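PDB 4RAA: putative exported protein from Bacteroides fragilis, which is of unknown function but folds as a six-bladed beta-propeller and is probably exported from the cytoplasm. Local coordinates for residues Ser61-Phe66 / Asn99-Ile104; Ala71-Ile76 / Thr117-Leu122; Phe202-Tyr207 / Phe220-Thr225; Thr9-Lys14 / Arg264-Cys269. All coordinates share one frame; numbering follows the deposited sequence.

Contact 1 of 4, residues Ser61-Phe66 / Asn99-Ile104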
loop_
_atom_site.group_PDB
_atom_site.type_symbol
_atom_site.label_atom_id
_atom_site.label_comp_id
_atom_site.label_asym_id
_atom_site.label_seq_id
_atom_site.Cartn_x
_atom_site.Cartn_y
_atom_site.Cartn_z
ATOM N N SER A 61 -20.749 0.997 10.272
ATOM C CA SER A 61 -19.567 0.752 9.431
ATOM C C SER A 61 -19.409 -0.675 8.893
ATOM O O SER A 61 -18.323 -1.232 8.949
ATOM C CB SER A 61 -18.282 1.196 10.139
ATOM O OG SER A 61 -17.160 1.048 9.272
ATOM N N ASN A 62 -20.497 -1.234 8.371
ATOM C CA ASN A 62 -20.523 -2.560 7.735
ATOM C C ASN A 62 -20.781 -2.353 6.248
ATOM O O ASN A 62 -21.644 -1.555 5.888
ATOM C CB ASN A 62 -21.650 -3.414 8.322
ATOM C CG ASN A 62 -21.449 -3.718 9.795
ATOM O OD1 ASN A 62 -20.401 -4.217 10.192
ATOM N ND2 ASN A 62 -22.457 -3.444 10.607
ATOM N N LEU A 63 -20.037 -3.053 5.392
ATOM C CA LEU A 63 -20.218 -2.973 3.942
ATOM C C LEU A 63 -20.903 -4.267 3.533
ATOM O O LEU A 63 -20.328 -5.334 3.721
ATOM C CB LEU A 63 -18.865 -2.808 3.240
ATOM C CG LEU A 63 -18.834 -2.677 1.716
ATOM C CD1 LEU A 63 -19.657 -1.488 1.253
ATOM C CD2 LEU A 63 -17.401 -2.537 1.210
ATOM N N TYR A 64 -22.120 -4.170 2.992
ATOM C CA TYR A 64 -22.918 -5.336 2.583
ATOM C C TYR A 64 -23.164 -5.442 1.089
ATOM O O TYR A 64 -23.083 -4.440 0.370
ATOM C CB TYR A 64 -24.294 -5.271 3.226
ATOM C CG TYR A 64 -24.313 -5.373 4.714
ATOM C CD1 TYR A 64 -23.817 -6.504 5.356
ATOM C CD2 TYR A 64 -24.922 -4.388 5.490
ATOM C CE1 TYR A 64 -23.867 -6.625 6.741
ATOM C CE2 TYR A 64 -24.995 -4.509 6.877
ATOM C CZ TYR A 64 -24.461 -5.622 7.494
ATOM O OH TYR A 64 -24.529 -5.726 8.859
ATOM N N VAL A 65 -23.471 -6.666 0.641
ATOM C CA VAL A 65 -23.871 -6.934 -0.744
ATOM C C VAL A 65 -25.266 -7.551 -0.699
ATOM O O VAL A 65 -25.494 -8.568 -0.032
ATOM C CB VAL A 65 -22.911 -7.868 -1.503
ATOM C CG1 VAL A 65 -23.365 -8.045 -2.953
ATOM C CG2 VAL A 65 -21.493 -7.305 -1.469
ATOM N N PHE A 66 -26.193 -6.881 -1.375
ATOM C CA PHE A 66 -27.555 -7.328 -1.552
ATOM C C PHE A 66 -27.795 -7.541 -3.044
ATOM O O PHE A 66 -27.045 -7.053 -3.897
ATOM C CB PHE A 66 -28.543 -6.307 -1.002
ATOM C CG PHE A 66 -28.649 -6.307 0.490
ATOM C CD1 PHE A 66 -27.762 -5.570 1.268
ATOM C CD2 PHE A 66 -29.661 -7.029 1.130
ATOM C CE1 PHE A 66 -27.877 -5.552 2.655
ATOM C CE2 PHE A 66 -29.787 -7.013 2.518
ATOM C CZ PHE A 66 -28.890 -6.275 3.283
ATOM N N ASN A 99 -12.246 -5.008 -11.075
ATOM C CA ASN A 99 -11.304 -5.966 -10.477
ATOM C C ASN A 99 -11.445 -5.929 -8.953
ATOM O O ASN A 99 -11.522 -6.986 -8.319
ATOM C CB ASN A 99 -9.846 -5.605 -10.772
ATOM C CG ASN A 99 -9.517 -5.596 -12.242
ATOM O OD1 ASN A 99 -8.976 -4.612 -12.751
ATOM N ND2 ASN A 99 -9.826 -6.688 -12.935
ATOM N N TYR A 100 -11.452 -4.712 -8.380
ATOM C CA TYR A 100 -11.508 -4.519 -6.939
ATOM C C TYR A 100 -12.514 -3.515 -6.429
ATOM O O TYR A 100 -12.932 -2.621 -7.159
ATOM C CB TYR A 100 -10.129 -4.089 -6.425
ATOM C CG TYR A 100 -9.631 -2.692 -6.820
ATOM C CD1 TYR A 100 -10.032 -1.546 -6.100
ATOM C CD2 TYR A 100 -8.711 -2.515 -7.876
ATOM C CE1 TYR A 100 -9.557 -0.280 -6.431
ATOM C CE2 TYR A 100 -8.230 -1.242 -8.216
ATOM C CZ TYR A 100 -8.650 -0.125 -7.484
ATOM O OH TYR A 100 -8.203 1.147 -7.795
ATOM N N ILE A 101 -12.833 -3.662 -5.136
ATOM C CA ILE A 101 -13.683 -2.746 -4.368
ATOM C C ILE A 101 -12.769 -2.209 -3.251
ATOM O O ILE A 101 -12.282 -2.981 -2.427
ATOM C CB ILE A 101 -14.923 -3.438 -3.755
ATOM C CG1 ILE A 101 -15.845 -3.967 -4.855
ATOM C CG2 ILE A 101 -15.686 -2.465 -2.848
ATOM C CD1 ILE A 101 -16.807 -5.024 -4.370
ATOM N N ALA A 102 -12.557 -0.894 -3.236
ATOM C CA ALA A 102 -11.662 -0.222 -2.295
ATOM C C ALA A 102 -12.470 0.599 -1.304
ATOM O O ALA A 102 -13.072 1.598 -1.698
ATOM C CB ALA A 102 -10.700 0.682 -3.056
ATOM N N ALA A 103 -12.483 0.177 -0.038
ATOM C CA ALA A 103 -13.186 0.890 1.032
ATOM C C ALA A 103 -12.181 1.703 1.867
ATOM O O ALA A 103 -11.070 1.222 2.154
ATOM C CB ALA A 103 -13.932 -0.093 1.907
ATOM N N ILE A 104 -12.592 2.920 2.257
ATOM C CA ILE A 104 -11.789 3.873 3.039
ATOM C C ILE A 104 -12.210 3.869 4.514
ATOM O O ILE A 104 -13.318 4.298 4.844
ATOM C CB ILE A 104 -11.919 5.317 2.483
ATOM C CG1 ILE A 104 -11.417 5.375 1.033
ATOM C CG2 ILE A 104 -11.147 6.325 3.355
ATOM C CD1 ILE A 104 -11.657 6.695 0.334
#
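L63 is the residue of 61-66 that reaches the other strand, its CD2 methyl meeting both I101 and A103. With CG anti to the backbone N (chi1 -179°), the side chain runs outward from strand 62-67 toward strand 100-105, and chi2 of 58° turns the fork so that CD2 leads. L63 CD2 stands 4.4 Å from I101 CG2 and, two residues further along the strand, 4.3 Å from A103 CB. Both partners point their CB toward L63. A103 ends at its CB, and L63 CA lies 8.5 Å from A103 CA. Strands 62-67 and 100-105 belong to successive four-stranded units, so the contact is face-to-face packing of neighbouring propeller blades. F92 and I76 also touch L63, and L54 reaches I101, which extends the apolar layer around the three residues. With no hydrogen bond between 61-66 and 99-104, the two strands are joined here purely by loose apolar packing of buried methyl groups.

Contact 2 of 4, residues Ala71-Ile76 / Thr117-Leu122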
loop_
_atom_site.group_PDB
_atom_site.type_symbol
_atom_site.label_atom_id
_atom_site.label_comp_id
_atom_site.label_asym_id
_atom_site.label_seq_id
_atom_site.Cartn_x
_atom_site.Cartn_y
_atom_site.Cartn_z
ATOM N N ALA A 71 -32.344 -9.725 -1.616
ATOM C CA ALA A 71 -31.745 -10.841 -0.881
ATOM C C ALA A 71 -30.324 -10.500 -0.495
ATOM O O ALA A 71 -29.625 -9.845 -1.259
ATOM C CB ALA A 71 -31.740 -12.105 -1.729
ATOM N N PHE A 72 -29.899 -10.958 0.679
ATOM C CA PHE A 72 -28.543 -10.744 1.150
ATOM C C PHE A 72 -27.630 -11.764 0.466
ATOM O O PHE A 72 -27.929 -12.963 0.483
ATOM C CB PHE A 72 -28.474 -10.891 2.671
ATOM C CG PHE A 72 -27.084 -10.738 3.240
ATOM C CD1 PHE A 72 -26.366 -9.555 3.048
ATOM C CD2 PHE A 72 -26.502 -11.758 3.994
ATOM C CE1 PHE A 72 -25.086 -9.401 3.570
ATOM C CE2 PHE A 72 -25.226 -11.606 4.524
ATOM C CZ PHE A 72 -24.517 -10.424 4.312
ATOM N N VAL A 73 -26.529 -11.286 -0.121
ATOM C CA VAL A 73 -25.554 -12.134 -0.821
ATOM C C VAL A 73 -24.398 -12.445 0.115
ATOM O O VAL A 73 -24.105 -13.612 0.347
ATOM C CB VAL A 73 -24.993 -11.475 -2.114
ATOM C CG1 VAL A 73 -23.952 -12.375 -2.800
ATOM C CG2 VAL A 73 -26.129 -11.137 -3.077
ATOM N N ASN A 74 -23.728 -11.404 0.616
ATOM C CA ASN A 74 -22.551 -11.559 1.488
ATOM C C ASN A 74 -22.068 -10.209 2.049
ATOM O O ASN A 74 -22.450 -9.160 1.522
ATOM C CB ASN A 74 -21.386 -12.201 0.689
ATOM C CG ASN A 74 -20.316 -12.814 1.574
ATOM O OD1 ASN A 74 -20.501 -12.981 2.784
ATOM N ND2 ASN A 74 -19.186 -13.166 0.970
ATOM N N GLN A 75 -21.272 -10.241 3.127
ATOM C CA GLN A 75 -20.624 -9.035 3.684
ATOM C C GLN A 75 -19.219 -8.925 3.091
ATOM O O GLN A 75 -18.543 -9.941 2.916
ATOM C CB GLN A 75 -20.521 -9.065 5.216
ATOM C CG GLN A 75 -19.979 -7.745 5.787
ATOM C CD GLN A 75 -19.995 -7.627 7.294
ATOM O OE1 GLN A 75 -20.527 -8.488 8.003
ATOM N NE2 GLN A 75 -19.428 -6.529 7.798
ATOM N N ILE A 76 -18.785 -7.691 2.812
ATOM C CA ILE A 76 -17.445 -7.408 2.277
ATOM C C ILE A 76 -16.562 -7.116 3.479
ATOM O O ILE A 76 -16.664 -6.043 4.069
ATOM C CB ILE A 76 -17.435 -6.227 1.266
ATOM C CG1 ILE A 76 -18.450 -6.508 0.137
ATOM C CG2 ILE A 76 -16.018 -5.999 0.718
ATOM C CD1 ILE A 76 -18.393 -5.576 -1.054
ATOM N N THR A 117 -15.382 -9.559 -7.709
ATOM C CA THR A 117 -16.133 -10.769 -8.080
ATOM C C THR A 117 -16.526 -11.611 -6.851
ATOM O O THR A 117 -17.719 -11.765 -6.595
ATOM C CB THR A 117 -15.329 -11.635 -9.095
ATOM O OG1 THR A 117 -14.863 -10.804 -10.163
ATOM C CG2 THR A 117 -16.160 -12.794 -9.669
ATOM N N ASP A 118 -15.542 -12.135 -6.102
ATOM C CA ASP A 118 -15.805 -13.031 -4.926
ATOM C C ASP A 118 -15.839 -12.391 -3.521
ATOM O O ASP A 118 -16.118 -13.081 -2.551
ATOM C CB ASP A 118 -14.907 -14.300 -4.959
ATOM C CG ASP A 118 -13.422 -14.023 -4.736
ATOM O OD1 ASP A 118 -13.051 -13.078 -4.010
ATOM O OD2 ASP A 118 -12.605 -14.805 -5.266
ATOM N N PHE A 119 -15.523 -11.098 -3.424
ATOM C CA PHE A 119 -15.558 -10.297 -2.156
ATOM C C PHE A 119 -14.504 -10.604 -1.069
ATOM O O PHE A 119 -14.574 -10.032 0.033
ATOM C CB PHE A 119 -16.981 -10.230 -1.555
ATOM C CG PHE A 119 -18.049 -9.892 -2.562
ATOM C CD1 PHE A 119 -17.946 -8.737 -3.352
ATOM C CD2 PHE A 119 -19.175 -10.714 -2.721
ATOM C CE1 PHE A 119 -18.927 -8.422 -4.291
ATOM C CE2 PHE A 119 -20.165 -10.400 -3.654
ATOM C CZ PHE A 119 -20.043 -9.252 -4.438
ATOM N N SER A 120 -13.519 -11.455 -1.390
ATOM C CA SER A 120 -12.444 -11.799 -0.459
ATOM C C SER A 120 -11.443 -10.641 -0.398
ATOM O O SER A 120 -11.372 -9.815 -1.314
ATOM C CB SER A 120 -11.736 -13.096 -0.869
ATOM O OG SER A 120 -11.139 -12.989 -2.157
ATOM N N PHE A 121 -10.678 -10.594 0.689
ATOM C CA PHE A 121 -9.689 -9.536 0.922
ATOM C C PHE A 121 -8.441 -9.750 0.046
ATOM O O PHE A 121 -7.943 -10.871 -0.062
ATOM C CB PHE A 121 -9.352 -9.479 2.424
ATOM C CG PHE A 121 -8.309 -8.468 2.785
ATOM C CD1 PHE A 121 -8.487 -7.122 2.471
ATOM C CD2 PHE A 121 -7.158 -8.849 3.484
ATOM C CE1 PHE A 121 -7.508 -6.181 2.796
ATOM C CE2 PHE A 121 -6.187 -7.912 3.826
ATOM C CZ PHE A 121 -6.360 -6.577 3.482
ATOM N N LEU A 122 -7.973 -8.669 -0.591
ATOM C CA LEU A 122 -6.779 -8.665 -1.451
ATOM C C LEU A 122 -5.575 -8.069 -0.721
ATOM O O LEU A 122 -4.570 -8.758 -0.536
ATOM C CB LEU A 122 -7.044 -7.904 -2.758
ATOM C CG LEU A 122 -7.622 -8.665 -3.947
ATOM C CD1 LEU A 122 -8.758 -9.586 -3.561
ATOM C CD2 LEU A 122 -8.060 -7.672 -5.015
#
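The F119 ring is approached obliquely by I76, V73 and N74, while the carbonyl O of T117 sits over the centre of one face, 4.0 Å above the plane. A second ring, F72, has N74 N above one face. In this six-bladed propeller F119 belongs to the turn joining strands 110-115 and 121-126 of one blade, and it presses on strand 72-79, which ends the preceding blade. I76 brings the closest group, its CD1 lying 3.9 Å from F119 CD1; chi1 of -55° sets CG1 beside the backbone N, and the extended chain carries CD1 to the ring. V73 CG1 comes within 4.4 Å of F119 CE2, and N74 CB within 4.3 Å of F119 CD2. V73 and N74 form a classic beta bulge opposite V65, which also touches F119. An Asx turn shapes the loop that carries F119: D118 OD1 accepts S120 OG on its syn side and S120 N on its anti side at 3.1 Å, both from one face, tilted from the carboxylate plane.

Contact 3 of 4, residues Phe202-Tyr207 / Phe220-Thr225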
loop_
_atom_site.group_PDB
_atom_site.type_symbol
_atom_site.label_atom_id
_atom_site.label_comp_id
_atom_site.label_asym_id
_atom_site.label_seq_id
_atom_site.Cartn_x
_atom_site.Cartn_y
_atom_site.Cartn_z
ATOM N N PHE A 202 -19.754 25.834 0.038
ATOM C CA PHE A 202 -19.902 27.308 -0.084
ATOM C C PHE A 202 -19.709 27.822 -1.510
ATOM O O PHE A 202 -19.195 28.927 -1.725
ATOM C CB PHE A 202 -18.945 28.019 0.892
ATOM C CG PHE A 202 -18.914 27.395 2.260
ATOM C CD1 PHE A 202 -20.077 27.290 3.008
ATOM C CD2 PHE A 202 -17.728 26.892 2.798
ATOM C CE1 PHE A 202 -20.069 26.696 4.270
ATOM C CE2 PHE A 202 -17.711 26.301 4.057
ATOM C CZ PHE A 202 -18.882 26.202 4.796
ATOM N N ASP A 203 -20.172 27.030 -2.473
ATOM C CA ASP A 203 -20.085 27.359 -3.903
ATOM C C ASP A 203 -21.141 26.526 -4.642
ATOM O O ASP A 203 -20.926 25.336 -4.899
ATOM C CB ASP A 203 -18.657 27.079 -4.420
ATOM C CG ASP A 203 -18.473 27.352 -5.910
ATOM O OD1 ASP A 203 -19.375 27.886 -6.581
ATOM O OD2 ASP A 203 -17.389 27.008 -6.415
ATOM N N LEU A 204 -22.264 27.159 -4.990
ATOM C CA LEU A 204 -23.374 26.488 -5.685
ATOM C C LEU A 204 -23.023 26.236 -7.146
ATOM O O LEU A 204 -23.613 26.818 -8.060
ATOM C CB LEU A 204 -24.666 27.302 -5.566
ATOM C CG LEU A 204 -25.230 27.428 -4.157
ATOM C CD1 LEU A 204 -26.363 28.450 -4.140
ATOM C CD2 LEU A 204 -25.688 26.073 -3.615
ATOM N N THR A 205 -22.052 25.345 -7.338
ATOM C CA THR A 205 -21.527 24.986 -8.648
ATOM C C THR A 205 -21.021 23.549 -8.597
ATOM O O THR A 205 -20.370 23.159 -7.626
ATOM C CB THR A 205 -20.362 25.911 -9.079
ATOM O OG1 THR A 205 -20.762 27.285 -8.996
ATOM C CG2 THR A 205 -19.913 25.611 -10.520
ATOM N N ILE A 206 -21.360 22.771 -9.620
ATOM C CA ILE A 206 -20.866 21.404 -9.783
ATOM C C ILE A 206 -19.839 21.468 -10.902
ATOM O O ILE A 206 -20.154 21.938 -12.004
ATOM C CB ILE A 206 -21.998 20.413 -10.090
ATOM C CG1 ILE A 206 -22.809 20.236 -8.809
ATOM C CG2 ILE A 206 -21.439 19.062 -10.554
ATOM C CD1 ILE A 206 -24.077 19.454 -8.966
ATOM N N TYR A 207 -18.630 20.987 -10.605
ATOM C CA TYR A 207 -17.508 20.996 -11.541
ATOM C C TYR A 207 -17.216 19.587 -12.028
ATOM O O TYR A 207 -17.222 18.663 -11.240
ATOM C CB TYR A 207 -16.252 21.563 -10.859
ATOM C CG TYR A 207 -16.397 22.979 -10.339
ATOM C CD1 TYR A 207 -16.879 23.222 -9.045
ATOM C CD2 TYR A 207 -16.047 24.083 -11.132
ATOM C CE1 TYR A 207 -17.012 24.519 -8.557
ATOM C CE2 TYR A 207 -16.178 25.385 -10.654
ATOM C CZ TYR A 207 -16.658 25.595 -9.370
ATOM O OH TYR A 207 -16.793 26.864 -8.895
ATOM N N PHE A 220 -26.313 26.674 -9.359
ATOM C CA PHE A 220 -27.633 26.815 -8.746
ATOM C C PHE A 220 -27.859 28.174 -8.103
ATOM O O PHE A 220 -26.927 28.879 -7.728
ATOM C CB PHE A 220 -27.840 25.747 -7.675
ATOM C CG PHE A 220 -27.460 24.365 -8.115
ATOM C CD1 PHE A 220 -28.278 23.658 -8.992
ATOM C CD2 PHE A 220 -26.281 23.759 -7.652
ATOM C CE1 PHE A 220 -27.940 22.371 -9.410
ATOM C CE2 PHE A 220 -25.931 22.473 -8.069
ATOM C CZ PHE A 220 -26.769 21.778 -8.953
ATOM N N SER A 221 -29.131 28.531 -8.024
ATOM C CA SER A 221 -29.604 29.715 -7.320
ATOM C C SER A 221 -30.976 29.312 -6.775
ATOM O O SER A 221 -31.724 28.589 -7.449
ATOM C CB SER A 221 -29.700 30.938 -8.236
ATOM O OG SER A 221 -30.666 30.737 -9.249
ATOM N N PHE A 222 -31.269 29.739 -5.551
ATOM C CA PHE A 222 -32.531 29.443 -4.881
ATOM C C PHE A 222 -33.156 30.772 -4.513
ATOM O O PHE A 222 -32.447 31.681 -4.098
ATOM C CB PHE A 222 -32.269 28.589 -3.640
ATOM C CG PHE A 222 -31.622 27.260 -3.946
ATOM C CD1 PHE A 222 -30.228 27.162 -4.105
ATOM C CD2 PHE A 222 -32.394 26.104 -4.084
ATOM C CE1 PHE A 222 -29.617 25.936 -4.397
ATOM C CE2 PHE A 222 -31.791 24.878 -4.368
ATOM C CZ PHE A 222 -30.401 24.794 -4.536
ATOM N N GLU A 223 -34.470 30.893 -4.689
ATOM C CA GLU A 223 -35.184 32.135 -4.376
ATOM C C GLU A 223 -35.132 32.379 -2.860
ATOM O O GLU A 223 -35.315 31.445 -2.066
ATOM C CB GLU A 223 -36.645 32.080 -4.879
ATOM C CG GLU A 223 -37.463 33.364 -4.672
ATOM C CD GLU A 223 -38.950 33.235 -5.002
ATOM O OE1 GLU A 223 -39.524 32.128 -4.903
ATOM O OE2 GLU A 223 -39.561 34.273 -5.335
ATOM N N GLY A 224 -34.836 33.624 -2.481
ATOM C CA GLY A 224 -34.800 34.051 -1.076
ATOM C C GLY A 224 -33.717 33.475 -0.176
ATOM O O GLY A 224 -33.832 33.552 1.041
ATOM N N THR A 225 -32.672 32.903 -0.765
ATOM C CA THR A 225 -31.560 32.331 -0.002
ATOM C C THR A 225 -30.344 32.124 -0.881
ATOM O O THR A 225 -30.420 32.220 -2.098
ATOM C CB THR A 225 -31.920 30.989 0.674
ATOM O OG1 THR A 225 -30.849 30.596 1.545
ATOM C CG2 THR A 225 -32.180 29.871 -0.348
#
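L204 and I206 are the residues of 202-207 that meet F220 and F222, across a beta hairpin whose short strand segments run at 151° to each other. Ahead of them D203 bonds within its own segment: its OD1 accepts from T205 OG1, and its OD2 takes the hydroxyl of Y207 through the syn lone pair, 2.6 Å from Y207 OH. L204 follows at the centre of an inverse gamma turn. Its carbonyl O receives the N-H of F220 at 3.0 Å and 165°, a fairly straight bond that arrives from above the carbonyl plane. L204 CB lies 4.1 Å from F220 CB, and L204 CD2 ends at the edge of the F222 ring, 4.0 Å from F222 CE1. T205 directs its CB away, and its CG2 lies above one face of the Y207 ring, offset toward its rim. In I206, CG1 beside the backbone N (chi1 -72°) and an extended chi2 swing CD1 to the edge of the F220 ring, 3.6 Å from CZ. One backbone bond links the two segments, with I206 bonding further along to A217 and H218, while buried hydrocarbon supplies the remaining adhesion and the polar D203-T205-Y207 network keeps within its own strand.

Contact 4 of 4, residues Thr9-Lys14 / Arg264-Cys269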
loop_
_atom_site.group_PDB
_atom_site.type_symbol
_atom_site.label_atom_id
_atom_site.label_comp_id
_atom_site.label_asym_id
_atom_site.label_seq_id
_atom_site.Cartn_x
_atom_site.Cartn_y
_atom_site.Cartn_z
ATOM N N THR A 9 -25.741 26.470 -18.018
ATOM C CA THR A 9 -25.744 27.711 -17.180
ATOM C C THR A 9 -26.529 27.468 -15.840
ATOM O O THR A 9 -26.360 26.399 -15.210
ATOM C CB THR A 9 -26.222 28.950 -18.009
ATOM O OG1 THR A 9 -25.704 28.875 -19.335
ATOM C CG2 THR A 9 -25.763 30.294 -17.367
ATOM N N ILE A 10 -27.396 28.411 -15.443
ATOM C CA ILE A 10 -28.056 28.404 -14.142
ATOM C C ILE A 10 -29.219 27.411 -14.073
ATOM O O ILE A 10 -29.814 27.082 -15.097
ATOM C CB ILE A 10 -28.547 29.854 -13.775
ATOM C CG1 ILE A 10 -28.736 30.057 -12.255
ATOM C CG2 ILE A 10 -29.814 30.265 -14.544
ATOM C CD1 ILE A 10 -27.451 30.072 -11.442
ATOM N N ILE A 11 -29.485 26.918 -12.859
ATOM C CA ILE A 11 -30.644 26.084 -12.540
ATOM C C ILE A 11 -31.310 26.846 -11.393
ATOM O O ILE A 11 -30.896 26.722 -10.241
ATOM C CB ILE A 11 -30.238 24.647 -12.159
ATOM C CG1 ILE A 11 -29.614 23.957 -13.375
ATOM C CG2 ILE A 11 -31.448 23.842 -11.663
ATOM C CD1 ILE A 11 -29.082 22.563 -13.115
ATOM N N SER A 12 -32.311 27.658 -11.729
ATOM C CA SER A 12 -33.005 28.506 -10.761
ATOM C C SER A 12 -34.133 27.741 -10.123
ATOM O O SER A 12 -34.965 27.201 -10.835
ATOM C CB SER A 12 -33.587 29.746 -11.443
ATOM O OG SER A 12 -32.573 30.483 -12.099
ATOM N N PHE A 13 -34.151 27.708 -8.791
ATOM C CA PHE A 13 -35.208 27.074 -8.012
ATOM C C PHE A 13 -36.053 28.161 -7.346
ATOM O O PHE A 13 -35.524 28.965 -6.587
ATOM C CB PHE A 13 -34.613 26.180 -6.931
ATOM C CG PHE A 13 -33.916 24.971 -7.461
ATOM C CD1 PHE A 13 -34.651 23.869 -7.887
ATOM C CD2 PHE A 13 -32.532 24.912 -7.526
ATOM C CE1 PHE A 13 -34.021 22.735 -8.387
ATOM C CE2 PHE A 13 -31.897 23.777 -8.014
ATOM C CZ PHE A 13 -32.640 22.688 -8.448
ATOM N N LYS A 14 -37.353 28.191 -7.630
ATOM C CA LYS A 14 -38.266 29.156 -6.995
ATOM C C LYS A 14 -38.668 28.481 -5.681
ATOM O O LYS A 14 -38.547 27.257 -5.575
ATOM C CB LYS A 14 -39.453 29.503 -7.909
ATOM C CG LYS A 14 -39.011 29.882 -9.324
ATOM C CD LYS A 14 -40.085 30.543 -10.178
ATOM C CE LYS A 14 -40.043 32.069 -10.128
ATOM N NZ LYS A 14 -40.272 32.635 -8.774
ATOM N N ARG A 264 -31.126 11.535 -16.671
ATOM C CA ARG A 264 -32.396 12.234 -16.924
ATOM C C ARG A 264 -32.752 13.380 -15.965
ATOM O O ARG A 264 -33.437 14.324 -16.380
ATOM C CB ARG A 264 -33.558 11.217 -16.953
ATOM C CG ARG A 264 -33.844 10.480 -15.643
ATOM C CD ARG A 264 -35.101 9.633 -15.737
ATOM N NE ARG A 264 -34.947 8.454 -16.592
ATOM C CZ ARG A 264 -35.918 7.583 -16.886
ATOM N NH1 ARG A 264 -37.163 7.731 -16.411
ATOM N NH2 ARG A 264 -35.648 6.544 -17.674
ATOM N N ASP A 265 -32.318 13.286 -14.703
ATOM C CA ASP A 265 -32.649 14.278 -13.673
ATOM C C ASP A 265 -31.507 14.621 -12.710
ATOM O O ASP A 265 -30.407 14.064 -12.796
ATOM C CB ASP A 265 -33.899 13.811 -12.905
ATOM C CG ASP A 265 -33.676 12.546 -12.075
ATOM O OD1 ASP A 265 -32.520 12.202 -11.750
ATOM O OD2 ASP A 265 -34.691 11.903 -11.715
ATOM N N LEU A 266 -31.794 15.546 -11.796
ATOM C CA LEU A 266 -30.839 16.010 -10.802
ATOM C C LEU A 266 -31.612 16.509 -9.570
ATOM O O LEU A 266 -32.389 17.456 -9.670
ATOM C CB LEU A 266 -29.980 17.107 -11.444
ATOM C CG LEU A 266 -28.813 17.795 -10.725
ATOM C CD1 LEU A 266 -27.919 18.476 -11.753
ATOM C CD2 LEU A 266 -29.274 18.797 -9.673
ATOM N N PHE A 267 -31.406 15.837 -8.435
ATOM C CA PHE A 267 -32.074 16.148 -7.152
ATOM C C PHE A 267 -31.097 16.890 -6.256
ATOM O O PHE A 267 -29.917 16.512 -6.177
ATOM C CB PHE A 267 -32.503 14.869 -6.425
ATOM C CG PHE A 267 -33.747 14.202 -6.964
ATOM C CD1 PHE A 267 -34.171 14.320 -8.298
ATOM C CD2 PHE A 267 -34.454 13.338 -6.129
ATOM C CE1 PHE A 267 -35.313 13.662 -8.739
ATOM C CE2 PHE A 267 -35.586 12.666 -6.577
ATOM C CZ PHE A 267 -36.017 12.829 -7.884
ATOM N N VAL A 268 -31.597 17.920 -5.571
ATOM C CA VAL A 268 -30.794 18.747 -4.672
ATOM C C VAL A 268 -31.487 18.852 -3.311
ATOM O O VAL A 268 -32.459 19.591 -3.175
ATOM C CB VAL A 268 -30.572 20.176 -5.245
ATOM C CG1 VAL A 268 -29.479 20.901 -4.462
ATOM C CG2 VAL A 268 -30.207 20.129 -6.725
ATOM N N CYS A 269 -31.023 18.091 -2.322
ATOM C CA CYS A 269 -31.543 18.227 -0.955
ATOM C C CYS A 269 -30.733 19.320 -0.308
ATOM O O CYS A 269 -29.538 19.430 -0.578
ATOM C CB CYS A 269 -31.410 16.956 -0.139
ATOM S SG CYS A 269 -32.377 15.614 -0.824
#
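F13 reaches across to V268, and beside it I11 reaches L266. The F13 side chain leaves its strand with CB directed toward 264-269, and chi1 of -68° places CG beside the backbone N. Neither CB nor CG touches the other segment. Next, CD2 packs against the ring of F222, which stacks with F13, and CE2 lies near CD1 of F220. The opposite strand is met by the outer end of the ring, where V268 CG2 comes in obliquely, 3.9 Å from F13 CZ and a little further from F13 CE2. V268 offers this methyl because chi1 of -167° puts CG2 beside the backbone N. Two residues away I11 makes the looser partner contact, its CD1 lying 4.5 Å from CD1 of L266. No hydrogen bond links the two segments, and the nearest CA atoms, I11 with L266 and F13 with V268, are about 10 Å apart, the spacing of packed sheets. Strand 10-13 runs parallel to 213-222 at the margin of a five-stranded sheet, and 265-272 lies inside the following four-stranded one, between 254-261 and 275-282. T288 of strand 287-292 touches both I11 and F13, so strand 10-13 lies against that four-stranded sheet through 265-272 and 287-292.

The four contacts form two clusters on opposite sides of the propeller. Contacts 1 and 2, with centres 8 Å apart, share the antiparallel pair 62-67 and 72-79: V65 N lies 2.8 Å from N74 O, and V65 O lies 2.9 Å from V73 N. Their segments alternate along the chain, so both bind the same two successive blades. Contacts 3 and 4 are 9 Å apart at their centres and meet through strands 213-222 and 10-13, where F13 O is 2.9 Å from E223 N. Contact 4 spans about 250 residues of chain, enclosing the other three. Between clusters, centres are 30 to 39 Å apart, and no atoms touch.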